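Local coordinates for initiator protein NS1 (Murine minute virus, PDB 4R94) that nicks and unwinds DNA to initiate and direct replication of the viral genome, and also serves in packaging and promoter transactivation, at residues Lys48-Glu53 and Thr83-Phe88. Numbering follows the deposited sequence.
Sequences KKELQE and TKKQVF
Lys-85 reaches out from helix 81-104 to meet Glu-50 of segment 48-53, in the loop after strand 40-42, the two side chains crossing at about a right angle. CB of Lys-85 points toward the loop, CG anti to the backbone N (chi1 -167°) carries the chain on away from the helix, and a bend at chi4 (75°) lays the CE-NZ end alongside the carboxylate. The salt bridge is loose: NZ stands nearly equidistant from the two carboxylate oxygens, 3.4 Å from Glu-50 OE2 and 3.6 Å from Glu-50 OE1. The methylene CE of Lys-85 comes nearer still, 3.1 Å from Glu-50 OE2. No hydrogen bond forms across the pair, so the attraction is probably mainly electrostatic. The carboxylate is steadied from its other oxygen, OE1, by the amide of Gln-60 on helix 54-70. Within the loop, Gln-52 NE2 donates to Glu-50 O at 3.0 Å from above the carbonyl plane.

One residue further on, Gln-86 makes the second touch. Its side chain bends at chi2 (69°) and carries the amide over to Lys-48, whose CG rests against the oxygen end, 3.3 Å from Gln-86 OE1; CD of the same amide is 3.9 Å from that CG. These two side chains also cross at about a right angle, and the bent outer chain of the lysine takes NZ to the carbonyl O of Asn-45. Gln-86 OE1 accepts a hydrogen bond from the backbone N of Tyr-47, helping to hold the amide oxygen beside the loop.

Lys-85 and Gln-86 together join helix 81-104 to the connection between strand 40-42 and helix 54-70, about 11 Å, side chain to side chain, from Gln-86 to the magnesium ligand His-127, in the HUH-type nickase domain of parvoviral NS1.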
loop_
_atom_site.group_PDB
_atom_site.type_symbol
_atom_site.label_atom_id
_atom_site.label_comp_id
_atom_site.label_asym_id
_atom_site.label_seq_id
_atom_site.Cartn_x
_atom_site.Cartn_y
_atom_site.Cartn_z
ATOM N N LYS A 48 3.376 1.713 15.968
ATOM C CA LYS A 48 2.101 2.348 16.258
ATOM C C LYS A 48 2.233 3.735 16.880
ATOM O O LYS A 48 1.273 4.244 17.456
ATOM C CB LYS A 48 1.265 1.427 17.161
ATOM C CG LYS A 48 0.930 0.092 16.481
ATOM C CD LYS A 48 -0.016 -0.778 17.307
ATOM C CE LYS A 48 0.489 -0.976 18.727
ATOM N NZ LYS A 48 1.782 -1.721 18.809
ATOM N N LYS A 49 3.397 4.364 16.754
ATOM C CA LYS A 49 3.473 5.791 17.071
ATOM C C LYS A 49 2.644 6.572 16.062
ATOM O O LYS A 49 2.707 6.321 14.846
ATOM C CB LYS A 49 4.918 6.296 17.063
ATOM C CG LYS A 49 5.778 5.801 18.189
ATOM C CD LYS A 49 7.055 6.632 18.263
ATOM C CE LYS A 49 7.886 6.288 19.484
ATOM N NZ LYS A 49 9.209 6.988 19.475
ATOM N N GLU A 50 1.826 7.493 16.556
ATOM C CA GLU A 50 1.139 8.414 15.669
ATOM C C GLU A 50 1.927 9.710 15.669
ATOM O O GLU A 50 1.889 10.481 16.627
ATOM C CB GLU A 50 -0.311 8.627 16.104
ATOM C CG GLU A 50 -1.192 7.400 15.878
ATOM C CD GLU A 50 -2.577 7.564 16.478
ATOM O OE1 GLU A 50 -3.467 8.107 15.792
ATOM O OE2 GLU A 50 -2.768 7.157 17.644
ATOM N N LEU A 51 2.669 9.923 14.593
ATOM C CA LEU A 51 3.575 11.049 14.506
ATOM C C LEU A 51 2.807 12.325 14.184
ATOM O O LEU A 51 1.955 12.350 13.299
ATOM C CB LEU A 51 4.654 10.764 13.464
ATOM C CG LEU A 51 5.394 9.454 13.775
ATOM C CD1 LEU A 51 6.314 9.079 12.611
ATOM C CD2 LEU A 51 6.185 9.543 15.090
ATOM N N GLN A 52 3.124 13.390 14.912
ATOM C CA GLN A 52 2.305 14.595 14.903
ATOM C C GLN A 52 2.621 15.543 13.763
ATOM O O GLN A 52 2.441 16.755 13.883
ATOM C CB GLN A 52 2.462 15.320 16.239
ATOM C CG GLN A 52 1.850 14.551 17.389
ATOM C CD GLN A 52 0.398 14.215 17.122
ATOM O OE1 GLN A 52 -0.453 15.104 17.046
ATOM N NE2 GLN A 52 0.106 12.929 16.962
ATOM N N GLU A 53 3.106 14.984 12.663
ATOM C CA GLU A 53 3.343 15.736 11.444
ATOM C C GLU A 53 1.997 15.980 10.772
ATOM O O GLU A 53 1.186 15.062 10.657
ATOM C CB GLU A 53 4.308 14.970 10.534
ATOM C CG GLU A 53 4.985 15.810 9.465
ATOM C CD GLU A 53 4.122 15.999 8.247
ATOM O OE1 GLU A 53 3.542 14.999 7.782
ATOM O OE2 GLU A 53 4.018 17.143 7.751
ATOM N N THR A 83 -4.925 -3.979 14.976
ATOM C CA THR A 83 -4.667 -4.271 13.572
ATOM C C THR A 83 -5.149 -3.122 12.687
ATOM O O THR A 83 -4.408 -2.630 11.823
ATOM C CB THR A 83 -5.326 -5.591 13.178
ATOM O OG1 THR A 83 -4.605 -6.670 13.795
ATOM C CG2 THR A 83 -5.313 -5.787 11.659
ATOM N N LYS A 84 -6.378 -2.682 12.906
ATOM C CA LYS A 84 -6.915 -1.532 12.183
ATOM C C LYS A 84 -6.047 -0.293 12.372
ATOM O O LYS A 84 -5.715 0.399 11.411
ATOM C CB LYS A 84 -8.348 -1.234 12.630
ATOM C CG LYS A 84 -9.380 -2.216 12.066
ATOM C CD LYS A 84 -10.754 -2.034 12.723
ATOM C CE LYS A 84 -11.240 -0.598 12.624
ATOM N NZ LYS A 84 -12.509 -0.371 13.391
ATOM N N LYS A 85 -5.681 -0.009 13.613
ATOM C CA LYS A 85 -4.843 1.149 13.882
ATOM C C LYS A 85 -3.525 1.084 13.122
ATOM O O LYS A 85 -3.087 2.078 12.532
ATOM C CB LYS A 85 -4.560 1.271 15.371
ATOM C CG LYS A 85 -3.958 2.612 15.741
ATOM C CD LYS A 85 -4.371 3.007 17.140
ATOM C CE LYS A 85 -4.308 4.514 17.334
ATOM N NZ LYS A 85 -5.431 5.244 16.681
ATOM N N GLN A 86 -2.887 -0.078 13.138
ATOM C CA GLN A 86 -1.595 -0.181 12.474
ATOM C C GLN A 86 -1.747 -0.032 10.966
ATOM O O GLN A 86 -0.891 0.594 10.315
ATOM C CB GLN A 86 -0.900 -1.494 12.827
ATOM C CG GLN A 86 0.471 -1.669 12.153
ATOM C CD GLN A 86 1.516 -0.709 12.704
ATOM O OE1 GLN A 86 2.236 -1.046 13.644
ATOM N NE2 GLN A 86 1.597 0.497 12.122
ATOM N N VAL A 87 -2.816 -0.597 10.407
ATOM C CA VAL A 87 -3.035 -0.479 8.954
ATOM C C VAL A 87 -3.272 0.992 8.573
ATOM O O VAL A 87 -2.765 1.463 7.546
ATOM C CB VAL A 87 -4.207 -1.344 8.487
ATOM C CG1 VAL A 87 -4.605 -0.989 7.060
ATOM C CG2 VAL A 87 -3.827 -2.824 8.575
ATOM N N PHE A 88 -4.010 1.726 9.405
ATOM C CA PHE A 88 -4.247 3.150 9.139
ATOM C C PHE A 88 -2.938 3.939 9.169
ATOM O O PHE A 88 -2.679 4.783 8.304
ATOM C CB PHE A 88 -5.219 3.761 10.154
ATOM C CG PHE A 88 -6.569 3.116 10.159
ATOM C CD1 PHE A 88 -7.021 2.411 9.047
ATOM C CD2 PHE A 88 -7.383 3.209 11.276
ATOM C CE1 PHE A 88 -8.267 1.811 9.057
ATOM C CE2 PHE A 88 -8.633 2.612 11.288
ATOM C CZ PHE A 88 -9.071 1.916 10.183
#